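Long-range contacts in secreted hemophore CSA2 (Candida albicans, PDB 4Y7S), which binds heme outside the cell and exchanges it with related CFEM proteins, taking part in the use of iron from human hemoglobin during hyphal growth: residues C52-N63 and V90-V101; V9-F18 and Y45-V53. One frame throughout, in Å; residues are numbered along the deposited sequence.

Interaction 1 (C52-N63 and V90-V101); sequences CVIPNFTGAVGN and VWDPYWIIPASV. With HEB (heme b/c), chain D.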
loop_
_atom_site.group_PDB
_atom_site.type_symbol
_atom_site.label_atom_id
_atom_site.label_comp_id
_atom_site.label_asym_id
_atom_site.label_seq_id
_atom_site.Cartn_x
_atom_site.Cartn_y
_atom_site.Cartn_z
ATOM N N CYS A 52 11.314 -3.949 -2.790
ATOM C CA CYS A 52 11.578 -3.743 -1.364
ATOM C C CYS A 52 10.630 -2.736 -0.706
ATOM O O CYS A 52 10.539 -2.682 0.528
ATOM C CB CYS A 52 13.014 -3.256 -1.160
ATOM S SG CYS A 52 14.277 -4.513 -1.475
ATOM N N VAL A 53 9.926 -1.940 -1.506
ATOM C CA VAL A 53 9.142 -0.864 -0.933
ATOM C C VAL A 53 7.644 -0.925 -1.242
ATOM O O VAL A 53 6.909 -0.092 -0.746
ATOM C CB VAL A 53 9.684 0.544 -1.367
ATOM C CG1 VAL A 53 11.162 0.640 -1.062
ATOM C CG2 VAL A 53 9.414 0.860 -2.847
ATOM N N ILE A 54 7.185 -1.859 -2.073
ATOM C CA ILE A 54 5.751 -1.931 -2.355
ATOM C C ILE A 54 5.103 -2.874 -1.333
ATOM O O ILE A 54 5.324 -4.083 -1.401
ATOM C CB ILE A 54 5.445 -2.426 -3.788
ATOM C CG1 ILE A 54 6.118 -1.530 -4.843
ATOM C CG2 ILE A 54 3.933 -2.479 -4.012
ATOM C CD1 ILE A 54 5.651 -0.065 -4.809
ATOM N N PRO A 55 4.318 -2.333 -0.388
ATOM C CA PRO A 55 3.858 -3.176 0.719
ATOM C C PRO A 55 2.910 -4.295 0.330
ATOM O O PRO A 55 2.880 -5.287 1.044
ATOM C CB PRO A 55 3.172 -2.184 1.667
ATOM C CG PRO A 55 2.932 -0.973 0.887
ATOM C CD PRO A 55 3.989 -0.913 -0.163
ATOM N N ASN A 56 2.169 -4.172 -0.769
ATOM C CA ASN A 56 1.332 -5.284 -1.194
ATOM C C ASN A 56 2.217 -6.485 -1.552
ATOM O O ASN A 56 1.819 -7.626 -1.387
ATOM C CB ASN A 56 0.472 -4.914 -2.403
ATOM C CG ASN A 56 -0.605 -5.944 -2.676
ATOM O OD1 ASN A 56 -1.301 -6.379 -1.757
ATOM N ND2 ASN A 56 -0.743 -6.352 -3.937
ATOM N N PHE A 57 3.423 -6.214 -2.030
ATOM C CA PHE A 57 4.380 -7.277 -2.323
ATOM C C PHE A 57 5.144 -7.734 -1.066
ATOM O O PHE A 57 5.154 -8.924 -0.733
ATOM C CB PHE A 57 5.372 -6.819 -3.399
ATOM C CG PHE A 57 6.355 -7.881 -3.791
ATOM C CD1 PHE A 57 6.013 -8.851 -4.743
ATOM C CD2 PHE A 57 7.599 -7.940 -3.201
ATOM C CE1 PHE A 57 6.919 -9.848 -5.105
ATOM C CE2 PHE A 57 8.510 -8.947 -3.556
ATOM C CZ PHE A 57 8.164 -9.896 -4.508
ATOM N N THR A 58 5.779 -6.804 -0.355
ATOM C CA THR A 58 6.577 -7.186 0.808
ATOM C C THR A 58 5.701 -7.809 1.890
ATOM O O THR A 58 6.152 -8.668 2.632
ATOM C CB THR A 58 7.328 -5.997 1.421
ATOM O OG1 THR A 58 6.389 -5.083 1.980
ATOM C CG2 THR A 58 8.205 -5.297 0.378
ATOM N N GLY A 59 4.469 -7.336 2.008
ATOM C CA GLY A 59 3.553 -7.835 3.028
ATOM C C GLY A 59 3.148 -9.272 2.737
ATOM O O GLY A 59 2.998 -10.095 3.641
ATOM N N ALA A 60 2.968 -9.576 1.457
ATOM C CA ALA A 60 2.635 -10.938 1.069
ATOM C C ALA A 60 3.807 -11.857 1.386
ATOM O O ALA A 60 3.615 -12.941 1.936
ATOM C CB ALA A 60 2.282 -11.014 -0.425
ATOM N N VAL A 61 5.013 -11.416 1.035
ATOM C CA VAL A 61 6.213 -12.184 1.303
ATOM C C VAL A 61 6.349 -12.361 2.816
ATOM O O VAL A 61 6.568 -13.464 3.306
ATOM C CB VAL A 61 7.475 -11.503 0.708
ATOM C CG1 VAL A 61 8.727 -12.190 1.215
ATOM C CG2 VAL A 61 7.431 -11.538 -0.817
ATOM N N GLY A 62 6.152 -11.273 3.544
ATOM C CA GLY A 62 6.267 -11.285 4.989
ATOM C C GLY A 62 5.247 -12.185 5.673
ATOM O O GLY A 62 5.578 -12.927 6.601
ATOM N N ASN A 63 4.004 -12.124 5.212
ATOM C CA ASN A 63 2.954 -12.975 5.749
ATOM C C ASN A 63 3.293 -14.434 5.570
ATOM O O ASN A 63 3.070 -15.242 6.464
ATOM C CB ASN A 63 1.634 -12.691 5.056
ATOM C CG ASN A 63 0.933 -11.507 5.628
ATOM O OD1 ASN A 63 1.156 -11.131 6.779
ATOM N ND2 ASN A 63 0.048 -10.917 4.840
ATOM N N VAL A 90 17.732 1.425 -0.911
ATOM C CA VAL A 90 16.504 1.792 -0.236
ATOM C C VAL A 90 16.827 2.435 1.104
ATOM O O VAL A 90 17.820 2.091 1.745
ATOM C CB VAL A 90 15.590 0.570 -0.007
ATOM C CG1 VAL A 90 14.291 0.999 0.611
ATOM C CG2 VAL A 90 15.315 -0.145 -1.303
ATOM N N TRP A 91 15.969 3.361 1.520
ATOM C CA TRP A 91 16.082 4.028 2.815
ATOM C C TRP A 91 15.644 3.140 3.976
ATOM O O TRP A 91 14.873 2.193 3.799
ATOM C CB TRP A 91 15.244 5.311 2.812
ATOM C CG TRP A 91 13.804 5.040 2.427
ATOM C CD1 TRP A 91 12.758 4.766 3.267
ATOM C CD2 TRP A 91 13.272 4.991 1.096
ATOM N NE1 TRP A 91 11.609 4.558 2.538
ATOM C CE2 TRP A 91 11.897 4.694 1.204
ATOM C CE3 TRP A 91 13.827 5.175 -0.179
ATOM C CZ2 TRP A 91 11.069 4.576 0.086
ATOM C CZ3 TRP A 91 13.001 5.064 -1.289
ATOM C CH2 TRP A 91 11.638 4.761 -1.147
ATOM N N ASP A 92 16.153 3.462 5.163
ATOM C CA ASP A 92 15.731 2.860 6.431
ATOM C C ASP A 92 14.190 2.900 6.520
ATOM O O ASP A 92 13.599 3.958 6.321
ATOM C CB ASP A 92 16.399 3.656 7.575
ATOM C CG ASP A 92 16.123 3.092 8.966
ATOM O OD1 ASP A 92 15.102 2.415 9.169
ATOM O OD2 ASP A 92 16.920 3.383 9.882
ATOM N N PRO A 93 13.525 1.776 6.856
ATOM C CA PRO A 93 13.964 0.457 7.337
ATOM C C PRO A 93 14.291 -0.574 6.253
ATOM O O PRO A 93 14.351 -1.766 6.572
ATOM C CB PRO A 93 12.765 0.001 8.190
ATOM C CG PRO A 93 11.575 0.581 7.480
ATOM C CD PRO A 93 12.049 1.914 6.912
ATOM N N TYR A 94 14.487 -0.114 5.017
ATOM C CA TYR A 94 15.100 -0.910 3.952
ATOM C C TYR A 94 14.139 -1.925 3.329
ATOM O O TYR A 94 13.834 -1.831 2.139
ATOM C CB TYR A 94 16.383 -1.579 4.483
ATOM C CG TYR A 94 17.294 -0.563 5.159
ATOM C CD1 TYR A 94 17.932 0.420 4.415
ATOM C CD2 TYR A 94 17.472 -0.555 6.535
ATOM C CE1 TYR A 94 18.738 1.371 5.008
ATOM C CE2 TYR A 94 18.287 0.389 7.139
ATOM C CZ TYR A 94 18.915 1.352 6.372
ATOM O OH TYR A 94 19.726 2.301 6.958
ATOM N N TRP A 95 13.677 -2.903 4.105
ATOM C CA TRP A 95 12.632 -3.809 3.645
ATOM C C TRP A 95 11.318 -3.277 4.213
ATOM O O TRP A 95 11.048 -3.407 5.399
ATOM C CB TRP A 95 12.920 -5.246 4.066
ATOM C CG TRP A 95 11.949 -6.251 3.497
ATOM C CD1 TRP A 95 11.578 -6.380 2.191
ATOM C CD2 TRP A 95 11.251 -7.271 4.213
ATOM N NE1 TRP A 95 10.678 -7.396 2.053
ATOM C CE2 TRP A 95 10.463 -7.971 3.278
ATOM C CE3 TRP A 95 11.210 -7.666 5.559
ATOM C CZ2 TRP A 95 9.643 -9.030 3.640
ATOM C CZ3 TRP A 95 10.399 -8.722 5.913
ATOM C CH2 TRP A 95 9.632 -9.399 4.957
ATOM N N ILE A 96 10.525 -2.626 3.369
ATOM C CA ILE A 96 9.408 -1.828 3.864
ATOM C C ILE A 96 8.135 -2.650 3.935
ATOM O O ILE A 96 7.468 -2.845 2.929
ATOM C CB ILE A 96 9.113 -0.607 2.951
ATOM C CG1 ILE A 96 10.391 0.167 2.568
ATOM C CG2 ILE A 96 8.100 0.313 3.614
ATOM C CD1 ILE A 96 11.074 0.906 3.689
ATOM N N ILE A 97 7.762 -3.064 5.143
ATOM C CA ILE A 97 6.585 -3.912 5.332
ATOM C C ILE A 97 5.545 -3.237 6.193
ATOM O O ILE A 97 5.862 -2.359 6.993
ATOM C CB ILE A 97 6.958 -5.274 5.975
ATOM C CG1 ILE A 97 7.745 -5.089 7.277
ATOM C CG2 ILE A 97 7.738 -6.091 5.015
ATOM C CD1 ILE A 97 8.058 -6.415 8.008
ATOM N N PRO A 98 4.287 -3.667 6.054
ATOM C CA PRO A 98 3.239 -3.165 6.941
ATOM C C PRO A 98 3.550 -3.424 8.436
ATOM O O PRO A 98 4.221 -4.411 8.764
ATOM C CB PRO A 98 2.025 -3.972 6.519
ATOM C CG PRO A 98 2.318 -4.429 5.122
ATOM C CD PRO A 98 3.773 -4.651 5.085
ATOM N N ALA A 99 3.081 -2.559 9.325
ATOM C CA ALA A 99 3.329 -2.744 10.751
ATOM C C ALA A 99 2.726 -4.055 11.263
ATOM O O ALA A 99 3.320 -4.724 12.098
ATOM C CB ALA A 99 2.789 -1.572 11.550
ATOM N N SER A 100 1.548 -4.417 10.763
ATOM C CA SER A 100 0.889 -5.670 11.161
ATOM C C SER A 100 1.737 -6.897 10.768
ATOM O O SER A 100 1.833 -7.876 11.511
ATOM C CB SER A 100 -0.496 -5.736 10.530
ATOM O OG SER A 100 -0.387 -5.669 9.110
ATOM N N VAL A 101 2.370 -6.830 9.606
ATOM C CA VAL A 101 3.236 -7.920 9.150
ATOM C C VAL A 101 4.517 -8.002 9.980
ATOM O O VAL A 101 4.970 -9.101 10.339
ATOM C CB VAL A 101 3.598 -7.761 7.655
ATOM C CG1 VAL A 101 4.641 -8.796 7.233
ATOM C CG2 VAL A 101 2.337 -7.859 6.783
HETATM FE FE HEB D . 12.804 1.434 -9.816
HETATM C CHA HEB D . 14.202 1.507 -12.956
HETATM C CHB HEB D . 15.977 1.411 -8.456
HETATM C CHC HEB D . 11.530 2.244 -6.712
HETATM C CHD HEB D . 9.707 2.030 -11.109
HETATM N NA HEB D . 14.754 1.481 -10.573
HETATM C C1A HEB D . 15.087 1.450 -11.904
HETATM C C2A HEB D . 16.523 1.371 -12.006
HETATM C C3A HEB D . 17.019 1.348 -10.764
HETATM C C4A HEB D . 15.909 1.418 -9.834
HETATM C CMA HEB D . 18.503 1.265 -10.330
HETATM C CAA HEB D . 17.315 1.331 -13.340
HETATM C CBA HEB D . 17.938 2.706 -13.578
HETATM C CGA HEB D . 18.832 2.695 -14.796
HETATM O O1A HEB D . 19.818 3.474 -14.832
HETATM O O2A HEB D . 18.565 1.917 -15.736
HETATM N NB HEB D . 13.594 1.810 -8.010
HETATM C C1B HEB D . 14.912 1.655 -7.611
HETATM C C2B HEB D . 14.973 1.789 -6.167
HETATM C C3B HEB D . 13.733 2.008 -5.729
HETATM C C4B HEB D . 12.868 2.023 -6.853
HETATM C CMB HEB D . 16.243 1.673 -5.305
HETATM C CAB HEB D . 13.183 2.231 -4.308
HETATM C CBB HEB D . 13.953 2.627 -3.304
HETATM N NC HEB D . 10.989 2.070 -9.043
HETATM C C1C HEB D . 10.645 2.247 -7.733
HETATM C C2C HEB D . 9.210 2.428 -7.604
HETATM C C3C HEB D . 8.714 2.350 -8.841
HETATM C C4C HEB D . 9.821 2.134 -9.755
HETATM C CMC HEB D . 8.489 2.635 -6.245
HETATM C CAC HEB D . 7.262 2.474 -9.338
HETATM C CBC HEB D . 6.290 2.900 -8.539
HETATM N ND HEB D . 12.080 1.770 -11.721
HETATM C C1D HEB D . 10.732 1.902 -12.015
HETATM C C2D HEB D . 10.550 1.840 -13.443
HETATM C C3D HEB D . 11.954 1.691 -14.017
HETATM C C4D HEB D . 12.834 1.647 -12.880
HETATM C CMD HEB D . 9.218 1.937 -14.210
HETATM C CAD HEB D . 12.346 1.544 -15.498
HETATM C CBD HEB D . 12.618 2.876 -16.176
HETATM C CGD HEB D . 12.665 2.636 -17.667
HETATM O O1D HEB D . 12.603 1.447 -18.109
HETATM O O2D HEB D . 12.757 3.646 -18.418
#
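Two hydrogen bonds tie Cys52 and Thr58 to Ile96 in the helical-basket fold of the CFEM domain, where the loop leading to helix 99-110 runs along the end of helix 48-53 and the start of helix 55-68. Ile96 offers both of its backbone polar groups. Its N-H reaches Cys52 O at 2.8 Å, nearly in line with the carbonyl (C=O...N 176°), and its own O accepts from Thr58 OG1 at 2.7 Å, with the donor tilted 34° from the carbonyl plane. Thr58 OG1 sits between the backbone N and the carbonyl carbon (chi1 67°), which faces the hydroxyl to the loop. The N-cap carbonyl, Ile54 O, takes both Phe57 N and Thr58 N. Asn56 ND2 donates to Asp24 OD2 of the third subunit, whose Gln25 NE2 gives OD1 a weak bond.

Apolar contacts complete the joint. The Trp95 indole has Ile97 CG2 over the centre of one face and Gly62 CA at its edge, while the ring of Phe18 meets it nearly parallel. The Val53 side chain lies alongside that of Ile96, its CG1 3.6 Å from Val90 CG1. A disulfide joins Cys52 to Cys85. Farther along, Val101 CG1 packs on the bare CA of Gly62. Toward the heme, Val90 and Trp91 line the pocket, and Trp91 CZ3 comes within 3.3 Å of the vinyl carbon CBB.

Interaction 2 (V9-F18 and Y45-V53); sequences VPKTASINGF and YWDTGCLCV. With HEB (heme b/c), chain D.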
loop_
_atom_site.group_PDB
_atom_site.type_symbol
_atom_site.label_atom_id
_atom_site.label_comp_id
_atom_site.label_asym_id
_atom_site.label_seq_id
_atom_site.Cartn_x
_atom_site.Cartn_y
_atom_site.Cartn_z
ATOM N N VAL A 9 21.331 -2.202 -11.151
ATOM C CA VAL A 9 20.793 -3.540 -10.928
ATOM C C VAL A 9 20.677 -4.270 -12.292
ATOM O O VAL A 9 20.456 -3.616 -13.308
ATOM C CB VAL A 9 19.418 -3.433 -10.226
ATOM C CG1 VAL A 9 18.424 -2.646 -11.090
ATOM C CG2 VAL A 9 18.872 -4.778 -9.889
ATOM N N PRO A 10 20.835 -5.611 -12.324
ATOM C CA PRO A 10 20.607 -6.339 -13.579
ATOM C C PRO A 10 19.168 -6.138 -14.040
ATOM O O PRO A 10 18.276 -6.215 -13.208
ATOM C CB PRO A 10 20.863 -7.802 -13.199
ATOM C CG PRO A 10 21.669 -7.755 -11.966
ATOM C CD PRO A 10 21.238 -6.526 -11.238
ATOM N N LYS A 11 18.926 -5.884 -15.319
ATOM C CA LYS A 11 17.550 -5.636 -15.774
ATOM C C LYS A 11 16.844 -6.914 -16.256
ATOM O O LYS A 11 16.019 -6.879 -17.175
ATOM C CB LYS A 11 17.555 -4.565 -16.855
ATOM C CG LYS A 11 17.903 -3.196 -16.302
ATOM C CD LYS A 11 18.220 -2.217 -17.405
ATOM C CE LYS A 11 18.471 -0.835 -16.841
ATOM N NZ LYS A 11 18.726 0.158 -17.920
ATOM N N THR A 12 17.212 -8.036 -15.642
ATOM C CA THR A 12 16.577 -9.329 -15.869
ATOM C C THR A 12 16.633 -10.123 -14.571
ATOM O O THR A 12 17.424 -9.802 -13.675
ATOM C CB THR A 12 17.285 -10.093 -17.049
ATOM O OG1 THR A 12 16.409 -11.057 -17.650
ATOM C CG2 THR A 12 18.549 -10.764 -16.597
ATOM N N ALA A 13 15.809 -11.154 -14.446
ATOM C CA ALA A 13 15.857 -11.981 -13.243
ATOM C C ALA A 13 15.362 -13.408 -13.481
ATOM O O ALA A 13 14.608 -13.650 -14.406
ATOM C CB ALA A 13 15.054 -11.330 -12.132
ATOM N N SER A 14 15.813 -14.348 -12.648
ATOM C CA SER A 14 15.352 -15.733 -12.718
ATOM C C SER A 14 13.977 -15.880 -12.075
ATOM O O SER A 14 13.087 -16.494 -12.633
ATOM C CB SER A 14 16.349 -16.657 -12.019
ATOM O OG SER A 14 17.644 -16.484 -12.563
ATOM N N ILE A 15 13.829 -15.315 -10.884
ATOM C CA ILE A 15 12.570 -15.296 -10.165
ATOM C C ILE A 15 12.053 -13.853 -10.174
ATOM O O ILE A 15 11.115 -13.518 -10.884
ATOM C CB ILE A 15 12.736 -15.804 -8.711
ATOM C CG1 ILE A 15 13.271 -17.239 -8.692
ATOM C CG2 ILE A 15 11.422 -15.713 -7.946
ATOM C CD1 ILE A 15 13.683 -17.715 -7.273
ATOM N N ASN A 16 12.683 -13.005 -9.371
ATOM C CA ASN A 16 12.451 -11.568 -9.429
ATOM C C ASN A 16 13.633 -10.832 -8.785
ATOM O O ASN A 16 14.531 -11.463 -8.239
ATOM C CB ASN A 16 11.114 -11.194 -8.764
ATOM C CG ASN A 16 11.043 -11.575 -7.285
ATOM O OD1 ASN A 16 11.816 -11.083 -6.468
ATOM N ND2 ASN A 16 10.080 -12.421 -6.936
ATOM N N GLY A 17 13.639 -9.503 -8.869
ATOM C CA GLY A 17 14.775 -8.716 -8.421
ATOM C C GLY A 17 15.068 -8.811 -6.933
ATOM O O GLY A 17 16.207 -8.613 -6.515
ATOM N N PHE A 18 14.049 -9.117 -6.137
ATOM C CA PHE A 18 14.218 -9.298 -4.695
ATOM C C PHE A 18 14.712 -10.708 -4.390
ATOM O O PHE A 18 15.738 -10.892 -3.749
ATOM C CB PHE A 18 12.900 -9.013 -3.984
ATOM C CG PHE A 18 12.901 -9.313 -2.486
ATOM C CD1 PHE A 18 13.510 -8.455 -1.585
ATOM C CD2 PHE A 18 12.235 -10.432 -1.988
ATOM C CE1 PHE A 18 13.488 -8.722 -0.200
ATOM C CE2 PHE A 18 12.200 -10.706 -0.610
ATOM C CZ PHE A 18 12.818 -9.841 0.282
ATOM N N TYR A 45 9.902 -6.317 -12.974
ATOM C CA TYR A 45 10.036 -7.526 -12.163
ATOM C C TYR A 45 11.465 -7.745 -11.647
ATOM O O TYR A 45 11.668 -8.436 -10.643
ATOM C CB TYR A 45 9.578 -8.746 -12.968
ATOM C CG TYR A 45 10.612 -9.378 -13.896
ATOM C CD1 TYR A 45 10.970 -8.777 -15.093
ATOM C CD2 TYR A 45 11.200 -10.589 -13.574
ATOM C CE1 TYR A 45 11.907 -9.364 -15.951
ATOM C CE2 TYR A 45 12.140 -11.190 -14.424
ATOM C CZ TYR A 45 12.492 -10.568 -15.602
ATOM O OH TYR A 45 13.417 -11.149 -16.440
ATOM N N TRP A 46 12.433 -7.110 -12.313
ATOM C CA TRP A 46 13.858 -7.238 -11.964
ATOM C C TRP A 46 14.298 -6.178 -10.957
ATOM O O TRP A 46 15.437 -6.171 -10.524
ATOM C CB TRP A 46 14.731 -7.119 -13.225
ATOM C CG TRP A 46 14.338 -5.985 -14.112
ATOM C CD1 TRP A 46 13.620 -6.064 -15.284
ATOM C CD2 TRP A 46 14.616 -4.588 -13.914
ATOM N NE1 TRP A 46 13.438 -4.808 -15.815
ATOM C CE2 TRP A 46 14.040 -3.888 -14.997
ATOM C CE3 TRP A 46 15.297 -3.864 -12.932
ATOM C CZ2 TRP A 46 14.124 -2.497 -15.120
ATOM C CZ3 TRP A 46 15.376 -2.483 -13.056
ATOM C CH2 TRP A 46 14.790 -1.815 -14.143
ATOM N N ASP A 47 13.393 -5.285 -10.581
ATOM C CA ASP A 47 13.748 -4.103 -9.815
ATOM C C ASP A 47 13.724 -4.338 -8.294
ATOM O O ASP A 47 12.697 -4.204 -7.642
ATOM C CB ASP A 47 12.793 -2.991 -10.212
ATOM C CG ASP A 47 13.142 -1.659 -9.610
ATOM O OD1 ASP A 47 13.981 -1.548 -8.681
ATOM O OD2 ASP A 47 12.539 -0.700 -10.103
ATOM N N THR A 48 14.884 -4.676 -7.748
ATOM C CA THR A 48 15.045 -4.987 -6.344
ATOM C C THR A 48 14.490 -3.887 -5.442
ATOM O O THR A 48 13.660 -4.139 -4.589
ATOM C CB THR A 48 16.531 -5.213 -6.030
ATOM O OG1 THR A 48 17.055 -6.188 -6.938
ATOM C CG2 THR A 48 16.728 -5.681 -4.598
ATOM N N GLY A 49 14.975 -2.672 -5.634
ATOM C CA GLY A 49 14.549 -1.543 -4.823
ATOM C C GLY A 49 13.050 -1.342 -4.814
ATOM O O GLY A 49 12.456 -1.147 -3.759
ATOM N N CYS A 50 12.422 -1.400 -5.988
ATOM C CA CYS A 50 10.974 -1.258 -6.041
ATOM C C CYS A 50 10.267 -2.390 -5.261
ATOM O O CYS A 50 9.351 -2.139 -4.483
ATOM C CB CYS A 50 10.503 -1.237 -7.491
ATOM S SG CYS A 50 8.748 -0.910 -7.693
ATOM N N LEU A 51 10.735 -3.619 -5.408
ATOM C CA LEU A 51 10.098 -4.756 -4.741
ATOM C C LEU A 51 10.376 -4.781 -3.231
ATOM O O LEU A 51 9.750 -5.544 -2.486
ATOM C CB LEU A 51 10.561 -6.060 -5.389
ATOM C CG LEU A 51 10.104 -6.221 -6.831
ATOM C CD1 LEU A 51 10.746 -7.432 -7.477
ATOM C CD2 LEU A 51 8.608 -6.303 -6.924
ATOM N N CYS A 52 11.314 -3.949 -2.790
ATOM C CA CYS A 52 11.578 -3.743 -1.364
ATOM C C CYS A 52 10.630 -2.736 -0.706
ATOM O O CYS A 52 10.539 -2.682 0.528
ATOM C CB CYS A 52 13.014 -3.256 -1.160
ATOM S SG CYS A 52 14.277 -4.513 -1.475
ATOM N N VAL A 53 9.926 -1.940 -1.506
ATOM C CA VAL A 53 9.142 -0.864 -0.933
ATOM C C VAL A 53 7.644 -0.925 -1.242
ATOM O O VAL A 53 6.909 -0.092 -0.746
ATOM C CB VAL A 53 9.684 0.544 -1.367
ATOM C CG1 VAL A 53 11.162 0.640 -1.062
ATOM C CG2 VAL A 53 9.414 0.860 -2.847
HETATM FE FE HEB D . 12.804 1.434 -9.816
HETATM C CHA HEB D . 14.202 1.507 -12.956
HETATM C CHB HEB D . 15.977 1.411 -8.456
HETATM C CHC HEB D . 11.530 2.244 -6.712
HETATM C CHD HEB D . 9.707 2.030 -11.109
HETATM N NA HEB D . 14.754 1.481 -10.573
HETATM C C1A HEB D . 15.087 1.450 -11.904
HETATM C C2A HEB D . 16.523 1.371 -12.006
HETATM C C3A HEB D . 17.019 1.348 -10.764
HETATM C C4A HEB D . 15.909 1.418 -9.834
HETATM C CMA HEB D . 18.503 1.265 -10.330
HETATM C CAA HEB D . 17.315 1.331 -13.340
HETATM C CBA HEB D . 17.938 2.706 -13.578
HETATM C CGA HEB D . 18.832 2.695 -14.796
HETATM O O1A HEB D . 19.818 3.474 -14.832
HETATM O O2A HEB D . 18.565 1.917 -15.736
HETATM N NB HEB D . 13.594 1.810 -8.010
HETATM C C1B HEB D . 14.912 1.655 -7.611
HETATM C C2B HEB D . 14.973 1.789 -6.167
HETATM C C3B HEB D . 13.733 2.008 -5.729
HETATM C C4B HEB D . 12.868 2.023 -6.853
HETATM C CMB HEB D . 16.243 1.673 -5.305
HETATM C CAB HEB D . 13.183 2.231 -4.308
HETATM C CBB HEB D . 13.953 2.627 -3.304
HETATM N NC HEB D . 10.989 2.070 -9.043
HETATM C C1C HEB D . 10.645 2.247 -7.733
HETATM C C2C HEB D . 9.210 2.428 -7.604
HETATM C C3C HEB D . 8.714 2.350 -8.841
HETATM C C4C HEB D . 9.821 2.134 -9.755
HETATM C CMC HEB D . 8.489 2.635 -6.245
HETATM C CAC HEB D . 7.262 2.474 -9.338
HETATM C CBC HEB D . 6.290 2.900 -8.539
HETATM N ND HEB D . 12.080 1.770 -11.721
HETATM C C1D HEB D . 10.732 1.902 -12.015
HETATM C C2D HEB D . 10.550 1.840 -13.443
HETATM C C3D HEB D . 11.954 1.691 -14.017
HETATM C C4D HEB D . 12.834 1.647 -12.880
HETATM C CMD HEB D . 9.218 1.937 -14.210
HETATM C CAD HEB D . 12.346 1.544 -15.498
HETATM C CBD HEB D . 12.618 2.876 -16.176
HETATM C CGD HEB D . 12.665 2.636 -17.667
HETATM O O1D HEB D . 12.603 1.447 -18.109
HETATM O O2D HEB D . 12.757 3.646 -18.418
HETATM O O HOH W 1 17.433 -7.918 -10.874
#
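Lys11 runs alongside Trp46, over a face of its indole, in the CFEM heme pocket, where the loop before helix 19-22 wraps the start of helix 48-53, whose N-cap, Asp47, is the axial ligand of the heme iron.

The aromatic and apolar contacts come first. Lys11 CG makes a CH-pi contact, 3.9 Å from the centroid of the six-membered ring and 7° off its normal. Lys11 O lies over a face of the same indole, and Val9 CG1 meets Trp46 CZ3 at 3.6 Å, the two side chains crossing at about a right angle. The far end of the six-membered ring reaches the porphyrin, Trp46 CH2 lying 3.6 Å from heme CHA. Deeper in, Phe18 CB packs on Leu51 CB, and Cys52 SG makes an oblique sulfur-aromatic contact with the Phe18 ring.

Hydrogen bonds fix the backbones. Tyr45 OH takes the N-H of Ala13 at 3.1 Å and the hydroxyl of Thr12, while Tyr45 O accepts from Gly17 N in the carbonyl plane. Thr48 OG1 donates to Gly17 O at 2.6 Å from above the carbonyl plane. Gly17 CA makes a CA-H...O contact with Trp46 O at 3.4 Å, and the glycine lets the backbones pass with 3.9 Å between its CA and Trp46 CA. A water bridges Pro10 O and Trp46 O. Asn16 OD1 caps the turn into helix 19-22, accepting from Ala19 N and, weakly, from Phe18 N.

At the heme, Lys11 extends beyond CG to give a weak bond from NZ to propionate O2A. The two oxygens of Asp47 have different tasks. Its CG is anti to the backbone N (chi1 -173°), carrying the carboxylate away from the loop to the heme: OD1 accepts from Cys50 N, above the carboxylate plane, and OD2 binds the iron at 2.2 Å.

In the fold
Helix 48-53 joins the two contacts, and Cys52 and Val53 belong to both. Their centres are 14 Å apart, yet they touch directly: Leu51 O lies 3.3 Å from Thr58 CG2, Trp95 NE1 is 3.7 Å from Phe18 CZ, and Val90 CG2 packs on Gly49 CA. Both reach the same heme, and Val53, common to the two, touches it as well. Interaction 2 brings the iron ligand and a partner for a propionate, whereas interaction 1 supplies apolar groups around a vinyl group; the side chain of Val90 is about 8 Å from that of Asp47. The later segment of interaction 2 runs straight on into the earlier segment of interaction 1.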